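Local coordinates for quercetin 2,3-dioxygenase (Escherichia coli, PDB 1TQ5), which cleaves quercetin with molecular oxygen in vitro, using a divalent metal ion and releasing carbon monoxide, although its physiological role is unknown, at residues Ile92-Thr97 with Thr127-Gln132; Trp165-Asp170 with Ile215-Asp220. One frame throughout, in Å; residues are numbered along the deposited sequence.

Contact 1. Residues Ile92-Thr97 with Thr127-Gln132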
# COMPACT_ATOMS: atom_id res chain seq x y z
N ILE A 92 8.28 -5.83 3.78
CA ILE A 92 8.63 -4.43 3.95
C ILE A 92 10.14 -4.28 3.97
O ILE A 92 10.85 -5.17 4.45
CB ILE A 92 8.01 -3.84 5.24
CG1 ILE A 92 8.22 -2.32 5.26
CG2 ILE A 92 8.64 -4.47 6.46
CD1 ILE A 92 7.48 -1.60 6.37
N MSE A 93 10.62 -3.17 3.44
CA MSE A 93 12.04 -2.90 3.38
C MSE A 93 12.31 -1.42 3.68
O MSE A 93 11.61 -0.54 3.17
CB MSE A 93 12.56 -3.25 1.99
CG MSE A 93 14.05 -3.15 1.79
SE MSE A 93 14.49 -3.60 0.08
CE MSE A 93 14.31 -2.01 -0.73
N SER A 94 13.31 -1.16 4.51
CA SER A 94 13.69 0.20 4.85
C SER A 94 14.99 0.48 4.09
O SER A 94 16.00 -0.17 4.34
CB SER A 94 13.94 0.34 6.35
OG SER A 94 12.75 0.17 7.10
N ALA A 95 14.95 1.43 3.16
CA ALA A 95 16.14 1.76 2.39
C ALA A 95 17.22 2.32 3.31
O ALA A 95 18.42 2.14 3.07
CB ALA A 95 15.80 2.77 1.29
N GLY A 96 16.79 3.00 4.37
CA GLY A 96 17.73 3.57 5.32
C GLY A 96 18.82 4.39 4.67
O GLY A 96 18.55 5.24 3.82
N THR A 97 20.06 4.14 5.06
CA THR A 97 21.21 4.87 4.52
C THR A 97 21.47 4.60 3.04
O THR A 97 22.11 5.39 2.36
CB THR A 97 22.49 4.56 5.33
OG1 THR A 97 22.65 3.14 5.43
CG2 THR A 97 22.40 5.15 6.72
N THR A 127 19.15 2.30 9.66
CA THR A 127 19.86 1.12 9.19
C THR A 127 18.97 0.22 8.33
O THR A 127 17.86 -0.14 8.73
CB THR A 127 20.42 0.31 10.37
OG1 THR A 127 20.96 -0.93 9.89
CG2 THR A 127 19.33 0.04 11.39
N PRO A 128 19.44 -0.16 7.14
CA PRO A 128 18.71 -1.02 6.20
C PRO A 128 18.18 -2.29 6.85
O PRO A 128 18.91 -2.97 7.58
CB PRO A 128 19.75 -1.31 5.13
CG PRO A 128 20.57 -0.05 5.11
CD PRO A 128 20.75 0.22 6.58
N ARG A 129 16.92 -2.61 6.59
CA ARG A 129 16.31 -3.81 7.15
C ARG A 129 15.26 -4.39 6.21
O ARG A 129 14.64 -3.67 5.43
CB ARG A 129 15.66 -3.49 8.49
CG ARG A 129 14.58 -2.44 8.40
CD ARG A 129 13.22 -2.99 8.80
NE ARG A 129 12.17 -2.03 8.48
CZ ARG A 129 10.91 -2.14 8.87
NH1 ARG A 129 10.52 -3.17 9.60
NH2 ARG A 129 10.03 -1.20 8.52
N TYR A 130 15.07 -5.70 6.29
CA TYR A 130 14.09 -6.38 5.46
C TYR A 130 13.29 -7.38 6.27
O TYR A 130 13.86 -8.29 6.89
CB TYR A 130 14.76 -7.12 4.31
CG TYR A 130 13.76 -7.91 3.50
CD1 TYR A 130 12.83 -7.27 2.68
CD2 TYR A 130 13.70 -9.31 3.60
CE1 TYR A 130 11.86 -7.99 1.99
CE2 TYR A 130 12.73 -10.03 2.92
CZ TYR A 130 11.81 -9.37 2.12
OH TYR A 130 10.84 -10.07 1.45
N GLU A 131 11.98 -7.21 6.27
CA GLU A 131 11.11 -8.11 6.99
C GLU A 131 9.95 -8.59 6.14
O GLU A 131 9.50 -7.91 5.22
CB GLU A 131 10.58 -7.44 8.26
CG GLU A 131 11.65 -7.17 9.30
CD GLU A 131 11.07 -6.72 10.62
OE1 GLU A 131 10.36 -7.53 11.26
OE2 GLU A 131 11.32 -5.57 11.02
N GLN A 132 9.48 -9.79 6.44
CA GLN A 132 8.38 -10.39 5.72
C GLN A 132 7.56 -11.13 6.76
O GLN A 132 8.12 -11.68 7.70
CB GLN A 132 8.92 -11.36 4.67
CG GLN A 132 7.93 -11.78 3.59
CD GLN A 132 6.93 -12.82 4.05
OE1 GLN A 132 7.30 -13.87 4.59
NE2 GLN A 132 5.64 -12.55 3.83
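Arg129 lays its guanidinium over Ile92 and turns one edge to Ser94, so a single side chain spans two residues of the neighbouring strand. NE gives Ser94 OG a nearly straight bond of 2.7 Å, with the hydroxyl oxygen lying in the guanidinium plane. Ile92 comes up to one face: its CG2 sits under the rim of the group, and its CD1 reaches Arg129 NH2 at 3.4 Å. The fold-back starts at the first torsion, which sets Arg129 CG between the backbone N and the carbonyl carbon (chi1 60°), and a bend at chi2 then carries the group across the strand pair. From the other end, NH1 makes a salt bridge of 2.9 Å to Glu131 OE2, which it meets from above the carboxylate plane. Glu63 completes the network, salt-bridged to Arg129 NH2 and hydrogen-bonded to Ser94 OG, while Lys155 O takes a further bond from NH2.

Met93, a selenomethionine here, and Tyr130 occupy the opposite face. Met93 CB lies at the edge of the tyrosine ring, 4.1 Å from Tyr130 CD1, and its side chain faces the metal-binding His101; Tyr130 adds its ring, stacked on His75, on the same face. Underneath, strands 92-94 and 129-132 run antiparallel. Ile92 and Glu131 exchange two backbone bonds, and Ser94 N binds Arg129 O at 3.0 Å, whereas the return bond from Arg129 N is weak.

A leucine in place of Arg129 is likely to leave Glu63 and Glu131 without their shared positive partner and Ser94 OG without its NE donor. With Glu63, Glu131 and Ser94 OG all bonded to it, the guanidinium is probably fixed in rotation, and its charge probably offsets those of the two carboxylates.

Contact 2. Residues Trp165-Asp170 with Ile215-Asp220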
# COMPACT_ATOMS: atom_id res chain seq x y z
N TRP A 165 -8.49 -4.57 6.05
CA TRP A 165 -9.85 -4.77 6.54
C TRP A 165 -10.71 -5.60 5.58
O TRP A 165 -11.05 -5.14 4.49
CB TRP A 165 -10.50 -3.40 6.74
CG TRP A 165 -11.41 -3.30 7.92
CD1 TRP A 165 -12.25 -4.26 8.41
CD2 TRP A 165 -11.61 -2.14 8.74
NE1 TRP A 165 -12.95 -3.78 9.49
CE2 TRP A 165 -12.58 -2.48 9.71
CE3 TRP A 165 -11.06 -0.85 8.75
CZ2 TRP A 165 -13.01 -1.57 10.69
CZ3 TRP A 165 -11.49 0.05 9.72
CH2 TRP A 165 -12.46 -0.32 10.67
N ALA A 166 -11.05 -6.82 5.99
CA ALA A 166 -11.90 -7.67 5.17
C ALA A 166 -13.32 -7.53 5.69
O ALA A 166 -13.57 -7.70 6.88
CB ALA A 166 -11.44 -9.12 5.25
N LEU A 167 -14.26 -7.20 4.81
CA LEU A 167 -15.65 -7.03 5.21
C LEU A 167 -16.61 -7.83 4.34
O LEU A 167 -16.50 -7.84 3.12
CB LEU A 167 -16.06 -5.55 5.13
CG LEU A 167 -15.36 -4.55 6.06
CD1 LEU A 167 -15.90 -3.16 5.76
CD2 LEU A 167 -15.62 -4.91 7.51
N LEU A 168 -17.54 -8.52 5.00
CA LEU A 168 -18.54 -9.30 4.29
C LEU A 168 -19.63 -8.35 3.85
O LEU A 168 -19.72 -7.22 4.34
CB LEU A 168 -19.12 -10.37 5.22
CG LEU A 168 -18.13 -11.44 5.69
CD1 LEU A 168 -18.77 -12.28 6.79
CD2 LEU A 168 -17.71 -12.31 4.51
N LYS A 169 -20.47 -8.79 2.92
CA LYS A 169 -21.56 -7.97 2.43
C LYS A 169 -22.44 -7.53 3.60
O LYS A 169 -22.68 -8.29 4.53
CB LYS A 169 -22.39 -8.76 1.41
CG LYS A 169 -23.49 -7.96 0.74
CD LYS A 169 -24.22 -8.81 -0.30
CE LYS A 169 -25.27 -8.01 -1.04
NZ LYS A 169 -26.02 -8.85 -2.02
N ASP A 170 -22.91 -6.28 3.54
CA ASP A 170 -23.77 -5.72 4.59
C ASP A 170 -23.09 -5.53 5.95
O ASP A 170 -23.76 -5.21 6.93
CB ASP A 170 -25.03 -6.57 4.76
CG ASP A 170 -26.05 -6.34 3.65
OD1 ASP A 170 -25.72 -6.59 2.47
OD2 ASP A 170 -27.18 -5.92 3.96
N ILE A 215 -17.54 2.64 7.65
CA ILE A 215 -17.44 1.83 6.46
C ILE A 215 -18.57 0.81 6.37
O ILE A 215 -18.87 0.12 7.34
CB ILE A 215 -16.07 1.12 6.44
CG1 ILE A 215 -15.85 0.41 5.11
CG2 ILE A 215 -15.99 0.12 7.59
CD1 ILE A 215 -14.46 -0.21 4.98
N HIS A 216 -19.20 0.75 5.21
CA HIS A 216 -20.28 -0.20 4.96
C HIS A 216 -19.92 -0.96 3.68
O HIS A 216 -19.60 -0.35 2.66
CB HIS A 216 -21.62 0.53 4.79
CG HIS A 216 -22.75 -0.37 4.43
ND1 HIS A 216 -22.97 -0.83 3.15
CD2 HIS A 216 -23.71 -0.95 5.20
CE1 HIS A 216 -24.00 -1.65 3.14
NE2 HIS A 216 -24.47 -1.74 4.37
N ALA A 217 -19.97 -2.28 3.74
CA ALA A 217 -19.64 -3.10 2.57
C ALA A 217 -20.89 -3.47 1.76
O ALA A 217 -21.78 -4.15 2.26
CB ALA A 217 -18.91 -4.36 3.00
N ASP A 218 -20.93 -3.02 0.51
CA ASP A 218 -22.06 -3.30 -0.37
C ASP A 218 -21.94 -4.70 -0.96
O ASP A 218 -22.90 -5.26 -1.49
CB ASP A 218 -22.13 -2.24 -1.48
CG ASP A 218 -22.09 -0.82 -0.93
OD1 ASP A 218 -22.92 -0.48 -0.06
OD2 ASP A 218 -21.22 -0.04 -1.37
N SER A 219 -20.73 -5.26 -0.86
CA SER A 219 -20.43 -6.60 -1.32
C SER A 219 -19.19 -7.01 -0.53
O SER A 219 -18.57 -6.17 0.11
CB SER A 219 -20.13 -6.61 -2.83
OG SER A 219 -19.06 -5.75 -3.16
N ASP A 220 -18.84 -8.30 -0.54
CA ASP A 220 -17.65 -8.73 0.19
C ASP A 220 -16.51 -7.86 -0.31
O ASP A 220 -16.31 -7.74 -1.52
CB ASP A 220 -17.33 -10.20 -0.09
CG ASP A 220 -18.47 -11.13 0.27
OD1 ASP A 220 -19.01 -11.01 1.39
OD2 ASP A 220 -18.83 -11.99 -0.57
O HOH W 1 -25.84 -3.14 6.22
O HOH W 2 -26.81 -3.37 3.95
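Leu167 and Ile215 meet tip to tip, their CD1 atoms only 3.4 Å apart, tighter than ordinary van der Waals contact. The leucine reaches that point because its CG stands anti to its own carbonyl carbon (chi1 -64°) and its CD1 continues the extended chain. Closer to the turn, Leu167 CB rests 3.8 Å from Ala217 CB, and this small methyl group also comes up against Leu168 O.

Two hydrogen bonds fasten the loop ends. Asp170 N binds Ala217 O at 2.7 Å, the donor tilted a little from the carbonyl plane. Lys169 N reaches Asp220 OD1 at 3.1 Å, approaching from above the carboxylate plane. The same OD1 touches Leu168 CD2, while the aliphatic part of Lys169 runs past Asp218 O and its amine leads away.

Farther out, His216 points its ring edge at two waters. One joins its NE2 (2.7 Å) to Asp170 O; the other joins it to Asp170 OD2 through a weak bond on the aspartate side. On the ring's other nitrogen, ND1 makes a weak bond to Asp218 OD1. Asn191 holds Ser219 OG, and Glu171 receives a bond from Leu168 N.

Leu167 pairs with Ser221 in one sheet, whereas Ile215 pairs with Ser173 and Ala217 with Glu171 in another. Segments 165-170 and 215-220 therefore each leave one sheet for the other, with Leu167 and Ile215 touching where they come together, and Trp165 packing on Ser173 and His175 of one sheet and on Val223 and Leu225 of the other. Connections that pass between sheets in this way are consistent with the jelly-roll barrel of a cupin, here the C-terminal cupin domain.

Contacts 1 and 2 lie on opposite sides of the chain's centre, their own centres about 33 Å apart, and share no strand. Both are partly buried, but contact 1 has five buried residues against three in contact 2, whose turns are largely exposed. Contact 1 joins neighbouring strands within one sheet, beside the metal site of the N-terminal cupin domain, and relies on backbone ladder bonds topped by a charge network. Contact 2 joins two turns between sheets of the C-terminal cupin domain, away from that site; it has no ladder, and combines a tight aliphatic pair with two loop-fastening hydrogen bonds and bridging water.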